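Local coordinates for alcohol dehydrogenase superfamily protein (Novosphingobium aromaticivorans, PDB 3GAZ) that probably works as an NADP-dependent oxidoreductase of the medium-chain dehydrogenase/reductase superfamily, at residues 8-13 and 104-109; 20-25 and 307-312; 67-72 and 96-101. All blocks are in the same frame, centred on the assembly; numbering follows the deposited sequence.

How the interactions relate
Interactions 1 and 2 share the two-stranded antiparallel sheet of strands 7-13 and 20-26, and their centres lie about 7 Å apart. Val-12 N probably bonds to Val-21 O (2.7 Å), and Ile-311 CD1 packs on Ala-11 CB at 3.6 Å, so the segment 307-312 reaches strand 7-13 as well. Interaction 3 lies about 10 Å from interaction 1, centre to centre, and is joined to it by Thr-104, whose N meets Gly-68 O (2.8 Å) and whose OG1 meets Asp-70 O (2.7 Å). Interactions 2 and 3, about 15 Å apart between centres, do not touch. A bound calcium ion lies about 9 Å from the Met-69 side chain and about 13 Å from that of His-105.

Interaction 1 of 3, residues 8-13 and 104-109; sequences MIAAVV and THAQFA
His-105 O takes the N-H of Ala-11 at 2.9 Å in an almost straight bond (175° at the hydrogen), and the CA-H of Ala-10 adds a weaker contact to the same oxygen. With Gln-107 N bonded to Ile-9 O (3.1 Å), this makes a single antiparallel bridge in which Ala-10 and Ala-106 form a non-hydrogen-bonded pair, tying the N-terminal strand 7-13 to the loop that leads into strand 108-112 of the GroES-like domain. The two methyls of that pair meet, CB to CB, at 3.7 Å. Gln-107 adds a third bond beside the bridge, through its side chain: the chain lies alongside that of Ile-9, pointing the same way, and OE1 accepts from Ile-9 N at 2.9 Å, the donor standing 45° out of the carboxamide plane. With an alanine here, Ile-9 N would probably be left without this acceptor and the flank of Ile-9 would lose its cover. Met-8, a selenomethionine, has CG between its backbone N and carbonyl carbon (chi1 71°) and runs extended from there, carrying SE past Ala-106 CB to within 3.5 Å of Phe-108 O. Its CB sits at the edge of the Phe-108 ring, 3.5 Å from CD2. His-105 is the centre of an inverse gamma turn; its NE2 bonds to Tyr-315 OH, while ND1 is hydrogen-bonded to a water that donates to Ala-11 O.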
loop_
_atom_site.group_PDB
_atom_site.type_symbol
_atom_site.label_atom_id
_atom_site.label_comp_id
_atom_site.label_asym_id
_atom_site.label_seq_id
_atom_site.Cartn_x
_atom_site.Cartn_y
_atom_site.Cartn_z
HETATM N N MSE A 8 21.685 3.252 1.115
HETATM C CA MSE A 8 21.422 3.936 -0.144
HETATM C C MSE A 8 20.909 5.332 0.179
HETATM O O MSE A 8 20.502 5.603 1.310
HETATM C CB MSE A 8 20.366 3.187 -0.983
HETATM C CG MSE A 8 18.923 3.255 -0.449
HETATM SE SE MSE A 8 17.637 2.717 -1.664
HETATM C CE MSE A 8 16.136 2.832 -0.632
ATOM N N ILE A 9 20.945 6.217 -0.811
ATOM C CA ILE A 9 20.440 7.570 -0.639
ATOM C C ILE A 9 19.057 7.600 -1.286
ATOM O O ILE A 9 18.863 7.061 -2.377
ATOM C CB ILE A 9 21.328 8.620 -1.358
ATOM C CG1 ILE A 9 22.707 8.689 -0.699
ATOM C CG2 ILE A 9 20.652 9.993 -1.320
ATOM C CD1 ILE A 9 22.674 9.110 0.753
ATOM N N ALA A 10 18.100 8.223 -0.612
ATOM C CA ALA A 10 16.752 8.330 -1.143
ATOM C C ALA A 10 16.141 9.643 -0.687
ATOM O O ALA A 10 16.537 10.206 0.337
ATOM C CB ALA A 10 15.893 7.158 -0.658
ATOM N N ALA A 11 15.183 10.136 -1.459
ATOM C CA ALA A 11 14.497 11.370 -1.119
ATOM C C ALA A 11 13.194 10.952 -0.458
ATOM O O ALA A 11 12.419 10.171 -1.017
ATOM C CB ALA A 11 14.222 12.188 -2.371
ATOM N N VAL A 12 12.959 11.462 0.742
ATOM C CA VAL A 12 11.756 11.123 1.474
ATOM C C VAL A 12 10.888 12.336 1.750
ATOM O O VAL A 12 11.386 13.377 2.181
ATOM C CB VAL A 12 12.104 10.474 2.839
ATOM C CG1 VAL A 12 10.827 10.088 3.575
ATOM C CG2 VAL A 12 12.994 9.263 2.633
ATOM N N VAL A 13 9.590 12.210 1.483
ATOM C CA VAL A 13 8.658 13.281 1.778
ATOM C C VAL A 13 8.130 12.844 3.138
ATOM O O VAL A 13 7.461 11.815 3.252
ATOM C CB VAL A 13 7.513 13.362 0.745
ATOM C CG1 VAL A 13 6.508 14.418 1.171
ATOM C CG2 VAL A 13 8.077 13.714 -0.623
ATOM N N THR A 104 10.509 5.753 -6.710
ATOM C CA THR A 104 11.765 5.666 -7.442
ATOM C C THR A 104 12.759 6.806 -7.204
ATOM O O THR A 104 13.798 6.862 -7.864
ATOM C CB THR A 104 11.510 5.498 -8.958
ATOM O OG1 THR A 104 10.830 6.650 -9.474
ATOM C CG2 THR A 104 10.659 4.255 -9.205
ATOM N N HIS A 105 12.444 7.714 -6.277
ATOM C CA HIS A 105 13.362 8.805 -5.944
ATOM C C HIS A 105 14.381 8.178 -4.990
ATOM O O HIS A 105 14.502 8.584 -3.830
ATOM C CB HIS A 105 12.639 9.943 -5.216
ATOM C CG HIS A 105 11.575 10.612 -6.030
ATOM N ND1 HIS A 105 10.631 11.449 -5.472
ATOM C CD2 HIS A 105 11.311 10.576 -7.357
ATOM C CE1 HIS A 105 9.832 11.900 -6.422
ATOM N NE2 HIS A 105 10.223 11.386 -7.574
ATOM N N ALA A 106 15.091 7.168 -5.480
ATOM C CA ALA A 106 16.073 6.450 -4.673
ATOM C C ALA A 106 17.140 5.826 -5.552
ATOM O O ALA A 106 16.916 5.584 -6.735
ATOM C CB ALA A 106 15.378 5.359 -3.860
ATOM N N GLN A 107 18.299 5.549 -4.970
ATOM C CA GLN A 107 19.377 4.948 -5.738
ATOM C C GLN A 107 19.072 3.496 -6.088
ATOM O O GLN A 107 19.555 2.995 -7.098
ATOM C CB GLN A 107 20.696 5.025 -4.966
ATOM C CG GLN A 107 21.213 6.442 -4.773
ATOM C CD GLN A 107 22.547 6.469 -4.061
ATOM O OE1 GLN A 107 22.717 5.833 -3.017
ATOM N NE2 GLN A 107 23.505 7.208 -4.620
ATOM N N PHE A 108 18.266 2.829 -5.259
ATOM C CA PHE A 108 17.914 1.426 -5.496
ATOM C C PHE A 108 16.442 1.127 -5.215
ATOM O O PHE A 108 15.771 1.860 -4.495
ATOM C CB PHE A 108 18.752 0.505 -4.603
ATOM C CG PHE A 108 20.229 0.626 -4.812
ATOM C CD1 PHE A 108 20.872 -0.142 -5.777
ATOM C CD2 PHE A 108 20.980 1.514 -4.047
ATOM C CE1 PHE A 108 22.248 -0.027 -5.977
ATOM C CE2 PHE A 108 22.355 1.636 -4.240
ATOM C CZ PHE A 108 22.990 0.865 -5.206
ATOM N N ALA A 109 15.959 0.030 -5.785
ATOM C CA ALA A 109 14.588 -0.410 -5.576
ATOM C C ALA A 109 14.484 -1.902 -5.876
ATOM O O ALA A 109 14.983 -2.374 -6.900
ATOM C CB ALA A 109 13.632 0.370 -6.469
HETATM O O HOH W 1 10.227 11.191 -2.591
#

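Interaction 2 of 3, residues 20-25 and 307-312; sequences FVLRKL and SIAEIG
Phe-20 and Ile-311 meet in a CH-pi contact: the methyl CG2 of Ile-311 stands over the middle of one ring face, 3.6 Å from the centroid of the Phe-20 ring and only 2° off its normal. All the ring carbons are therefore at nearly the same distance from that methyl. The position follows from the Ile-311 torsion, which sets CG2 opposite the backbone N while CG1 lies beside it (chi1 -59°), and the two side chains cross at about a right angle. Gly-312 follows, its N 3.6 Å from Phe-20 CD2 in an oblique approach to the ring.

The aliphatic contacts belong to Leu-22, whose two methyls divide the work. CD1 lies 3.9 Å from Ala-309 CB, whereas CD2 turns to Ile-308, 4.0 Å from CG1 and 3.4 Å from the carbonyl O. In fold terms, the chain returns from the Rossmann-type, probably nucleotide-binding, domain to the GroES-like domain, as in medium-chain dehydrogenases, and the start of helix 311-319 is laid against strand 20-26. That strand pairs with strand 7-13, and Ile-311 also packs on His-105.

Polar bonds within 307-312 shape the turn. A type I turn from Ser-307 to Glu-310 closes with Glu-310 N on Ser-307 O at 2.9 Å. Glu-310, at the N-cap position of the helix, folds its carboxylate back so that OE1 accepts from Ser-307 N at 2.8 Å, on the anti side and 26° out of the carboxylate plane.

A salt bridge to the other chain lies next along the strand, where Arg-23 NH2 pairs with Glu-188 of the second subunit; Leu-25 CD2 lies over one face of that guanidinium group, 3.6 Å above its plane and offset toward the rim.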
loop_
_atom_site.group_PDB
_atom_site.type_symbol
_atom_site.label_atom_id
_atom_site.label_comp_id
_atom_site.label_asym_id
_atom_site.label_seq_id
_atom_site.Cartn_x
_atom_site.Cartn_y
_atom_site.Cartn_z
ATOM N N PHE A 20 11.584 17.490 -0.127
ATOM C CA PHE A 20 12.119 16.181 -0.458
ATOM C C PHE A 20 13.403 16.079 0.357
ATOM O O PHE A 20 14.394 16.747 0.066
ATOM C CB PHE A 20 12.397 16.097 -1.961
ATOM C CG PHE A 20 11.153 15.932 -2.787
ATOM C CD1 PHE A 20 10.552 14.682 -2.912
ATOM C CD2 PHE A 20 10.547 17.030 -3.388
ATOM C CE1 PHE A 20 9.365 14.530 -3.623
ATOM C CE2 PHE A 20 9.360 16.889 -4.100
ATOM C CZ PHE A 20 8.765 15.635 -4.217
ATOM N N VAL A 21 13.372 15.256 1.398
ATOM C CA VAL A 21 14.521 15.109 2.278
ATOM C C VAL A 21 15.438 13.952 1.913
ATOM O O VAL A 21 15.017 12.798 1.917
ATOM C CB VAL A 21 14.056 14.933 3.740
ATOM C CG1 VAL A 21 15.260 14.811 4.671
ATOM C CG2 VAL A 21 13.176 16.112 4.138
ATOM N N LEU A 22 16.691 14.267 1.591
ATOM C CA LEU A 22 17.657 13.230 1.255
ATOM C C LEU A 22 18.043 12.508 2.546
ATOM O O LEU A 22 18.440 13.142 3.527
ATOM C CB LEU A 22 18.899 13.838 0.603
ATOM C CG LEU A 22 18.685 14.482 -0.768
ATOM C CD1 LEU A 22 20.025 14.912 -1.336
ATOM C CD2 LEU A 22 18.011 13.485 -1.709
ATOM N N ARG A 23 17.936 11.185 2.530
ATOM C CA ARG A 23 18.241 10.359 3.700
ATOM C C ARG A 23 19.075 9.132 3.324
ATOM O O ARG A 23 18.956 8.617 2.211
ATOM C CB ARG A 23 16.932 9.863 4.332
ATOM C CG ARG A 23 16.033 10.932 4.941
ATOM C CD ARG A 23 16.655 11.486 6.207
ATOM N NE ARG A 23 17.136 10.420 7.088
ATOM C CZ ARG A 23 16.356 9.512 7.670
ATOM N NH1 ARG A 23 15.043 9.530 7.472
ATOM N NH2 ARG A 23 16.893 8.576 8.445
ATOM N N LYS A 24 19.919 8.667 4.245
ATOM C CA LYS A 24 20.695 7.456 3.993
ATOM C C LYS A 24 19.902 6.367 4.707
ATOM O O LYS A 24 19.781 6.382 5.930
ATOM C CB LYS A 24 22.107 7.547 4.581
ATOM C CG LYS A 24 22.919 6.259 4.400
ATOM C CD LYS A 24 24.387 6.431 4.774
ATOM C CE LYS A 24 24.584 6.657 6.267
ATOM N NZ LYS A 24 26.026 6.883 6.603
ATOM N N LEU A 25 19.350 5.436 3.937
ATOM C CA LEU A 25 18.525 4.365 4.491
ATOM C C LEU A 25 19.031 2.989 4.108
ATOM O O LEU A 25 19.910 2.845 3.260
ATOM C CB LEU A 25 17.086 4.505 3.981
ATOM C CG LEU A 25 16.436 5.883 4.101
ATOM C CD1 LEU A 25 15.136 5.915 3.311
ATOM C CD2 LEU A 25 16.198 6.201 5.569
ATOM N N SER A 307 19.154 16.572 -10.413
ATOM C CA SER A 307 19.806 15.510 -9.651
ATOM C C SER A 307 18.847 15.087 -8.548
ATOM O O SER A 307 17.823 15.726 -8.334
ATOM C CB SER A 307 21.091 16.028 -9.012
ATOM O OG SER A 307 20.778 17.019 -8.050
ATOM N N ILE A 308 19.189 14.021 -7.833
ATOM C CA ILE A 308 18.336 13.544 -6.756
ATOM C C ILE A 308 18.191 14.624 -5.683
ATOM O O ILE A 308 17.313 14.543 -4.824
ATOM C CB ILE A 308 18.914 12.261 -6.120
ATOM C CG1 ILE A 308 17.867 11.608 -5.218
ATOM C CG2 ILE A 308 20.170 12.594 -5.327
ATOM C CD1 ILE A 308 18.257 10.222 -4.744
ATOM N N ALA A 309 19.054 15.637 -5.744
ATOM C CA ALA A 309 19.019 16.732 -4.777
ATOM C C ALA A 309 18.158 17.917 -5.224
ATOM O O ALA A 309 17.941 18.855 -4.454
ATOM C CB ALA A 309 20.446 17.211 -4.487
ATOM N N GLU A 310 17.643 17.867 -6.452
ATOM C CA GLU A 310 16.835 18.969 -6.980
ATOM C C GLU A 310 15.420 18.534 -7.364
ATOM O O GLU A 310 14.807 19.105 -8.267
ATOM C CB GLU A 310 17.549 19.565 -8.201
ATOM C CG GLU A 310 19.032 19.819 -7.948
ATOM C CD GLU A 310 19.832 20.084 -9.214
ATOM O OE1 GLU A 310 19.682 19.330 -10.202
ATOM O OE2 GLU A 310 20.636 21.038 -9.209
ATOM N N ILE A 311 14.896 17.535 -6.663
ATOM C CA ILE A 311 13.568 17.015 -6.960
ATOM C C ILE A 311 12.461 18.045 -6.767
ATOM O O ILE A 311 11.502 18.073 -7.537
ATOM C CB ILE A 311 13.297 15.730 -6.131
ATOM C CG1 ILE A 311 14.359 14.682 -6.486
ATOM C CG2 ILE A 311 11.903 15.184 -6.427
ATOM C CD1 ILE A 311 14.232 13.362 -5.742
ATOM N N GLY A 312 12.587 18.898 -5.754
ATOM C CA GLY A 312 11.579 19.925 -5.546
ATOM C C GLY A 312 11.485 20.818 -6.773
ATOM O O GLY A 312 10.389 21.179 -7.218
#

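Interaction 3 of 3, residues 67-72 and 96-101; sequences LGMDLA and GGVGGL
Met-69, a selenomethionine, starts across the contact with CB 3.2 Å from Gly-96 O. CG, beside the backbone N (chi1 -50°), stays at that same oxygen, 3.3 Å away, and also faces the CA of Gly-97. SE then reaches Val-98, with CG1 at 4.0 Å, the two side chains crossing at about a right angle. Rotation about CG-SE (chi3 -95°) turns CE away from the loop; the side chain also packs against Leu-47 and Asp-48 of helix 46-52. The contact lays the loop between strands 90-94 and 108-112 of the GroES-like domain against the residues that lead into strand 70-78. Backbones approach closely here: Met-69 CA lies 3.1 Å from Gly-96 O, and Gly-97 CA 3.3 Å from Gly-68 O, both CA-H...O contacts. A side chain at Gly-97 would run into Gly-68 O and Met-69 CG, and at its backbone angles (phi 87°) a CB would also press on the carbonyl O of Gly-96. Beyond it, a type I' turn from Val-98 to Leu-101 reverses the loop, closed by Leu-101 N on Val-98 O. One water bridges the segments, accepting from Gly-68 N and donating to Gly-97 O, each at 2.9 Å.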
loop_
_atom_site.group_PDB
_atom_site.type_symbol
_atom_site.label_atom_id
_atom_site.label_comp_id
_atom_site.label_asym_id
_atom_site.label_seq_id
_atom_site.Cartn_x
_atom_site.Cartn_y
_atom_site.Cartn_z
ATOM N N LEU A 67 8.650 8.900 -2.973
ATOM C CA LEU A 67 7.744 9.010 -4.113
ATOM C C LEU A 67 8.429 8.736 -5.455
ATOM O O LEU A 67 9.619 8.432 -5.502
ATOM C CB LEU A 67 7.083 10.394 -4.110
ATOM C CG LEU A 67 6.492 10.791 -2.750
ATOM C CD1 LEU A 67 5.685 12.084 -2.891
ATOM C CD2 LEU A 67 5.610 9.664 -2.225
ATOM N N GLY A 68 7.667 8.838 -6.543
ATOM C CA GLY A 68 8.208 8.571 -7.868
ATOM C C GLY A 68 7.702 7.209 -8.303
ATOM O O GLY A 68 7.867 6.237 -7.572
HETATM N N MSE A 69 7.104 7.127 -9.488
HETATM C CA MSE A 69 6.536 5.869 -9.963
HETATM C C MSE A 69 7.304 5.162 -11.084
HETATM O O MSE A 69 7.299 3.929 -11.161
HETATM C CB MSE A 69 5.088 6.117 -10.418
HETATM C CG MSE A 69 4.234 6.866 -9.396
HETATM SE SE MSE A 69 2.586 7.339 -10.033
HETATM C CE MSE A 69 2.873 8.889 -10.558
ATOM N N ASP A 70 7.943 5.940 -11.955
ATOM C CA ASP A 70 8.693 5.393 -13.091
ATOM C C ASP A 70 10.202 5.335 -12.857
ATOM O O ASP A 70 10.772 6.192 -12.178
ATOM C CB ASP A 70 8.471 6.239 -14.351
ATOM C CG ASP A 70 7.042 6.179 -14.876
ATOM O OD1 ASP A 70 6.455 5.076 -14.900
ATOM O OD2 ASP A 70 6.519 7.241 -15.294
ATOM N N LEU A 71 10.850 4.330 -13.441
ATOM C CA LEU A 71 12.292 4.221 -13.322
ATOM C C LEU A 71 12.950 3.635 -14.558
ATOM O O LEU A 71 12.291 3.077 -15.440
ATOM C CB LEU A 71 12.688 3.387 -12.096
ATOM C CG LEU A 71 12.325 1.900 -11.989
ATOM C CD1 LEU A 71 13.046 1.078 -13.054
ATOM C CD2 LEU A 71 12.723 1.407 -10.599
ATOM N N ALA A 72 14.266 3.801 -14.609
ATOM C CA ALA A 72 15.100 3.270 -15.676
ATOM C C ALA A 72 16.443 3.074 -14.990
ATOM O O ALA A 72 16.944 3.984 -14.328
ATOM C CB ALA A 72 15.226 4.269 -16.817
ATOM N N GLY A 96 6.496 1.657 -8.590
ATOM C CA GLY A 96 6.019 1.972 -7.254
ATOM C C GLY A 96 5.546 3.399 -7.095
ATOM O O GLY A 96 5.011 3.985 -8.034
ATOM N N GLY A 97 5.738 3.958 -5.905
ATOM C CA GLY A 97 5.316 5.326 -5.666
ATOM C C GLY A 97 3.868 5.414 -5.223
ATOM O O GLY A 97 3.386 6.490 -4.862
ATOM N N VAL A 98 3.177 4.279 -5.251
ATOM C CA VAL A 98 1.774 4.208 -4.842
ATOM C C VAL A 98 1.498 2.931 -4.046
ATOM O O VAL A 98 2.297 1.994 -4.054
ATOM C CB VAL A 98 0.831 4.211 -6.059
ATOM C CG1 VAL A 98 1.034 5.476 -6.880
ATOM C CG2 VAL A 98 1.082 2.964 -6.910
ATOM N N GLY A 99 0.358 2.903 -3.358
ATOM C CA GLY A 99 -0.032 1.736 -2.586
ATOM C C GLY A 99 0.972 1.240 -1.562
ATOM O O GLY A 99 0.984 0.052 -1.231
ATOM N N GLY A 100 1.809 2.140 -1.053
ATOM C CA GLY A 100 2.798 1.746 -0.065
ATOM C C GLY A 100 4.103 1.228 -0.654
ATOM O O GLY A 100 5.044 0.922 0.082
ATOM N N LEU A 101 4.164 1.120 -1.976
ATOM C CA LEU A 101 5.371 0.644 -2.647
ATOM C C LEU A 101 6.426 1.747 -2.640
ATOM O O LEU A 101 6.102 2.921 -2.858
ATOM C CB LEU A 101 5.052 0.253 -4.094
ATOM C CG LEU A 101 4.176 -0.990 -4.303
ATOM C CD1 LEU A 101 3.662 -1.021 -5.727
ATOM C CD2 LEU A 101 4.984 -2.249 -3.994
HETATM O O HOH W 2 4.794 8.710 -6.175
#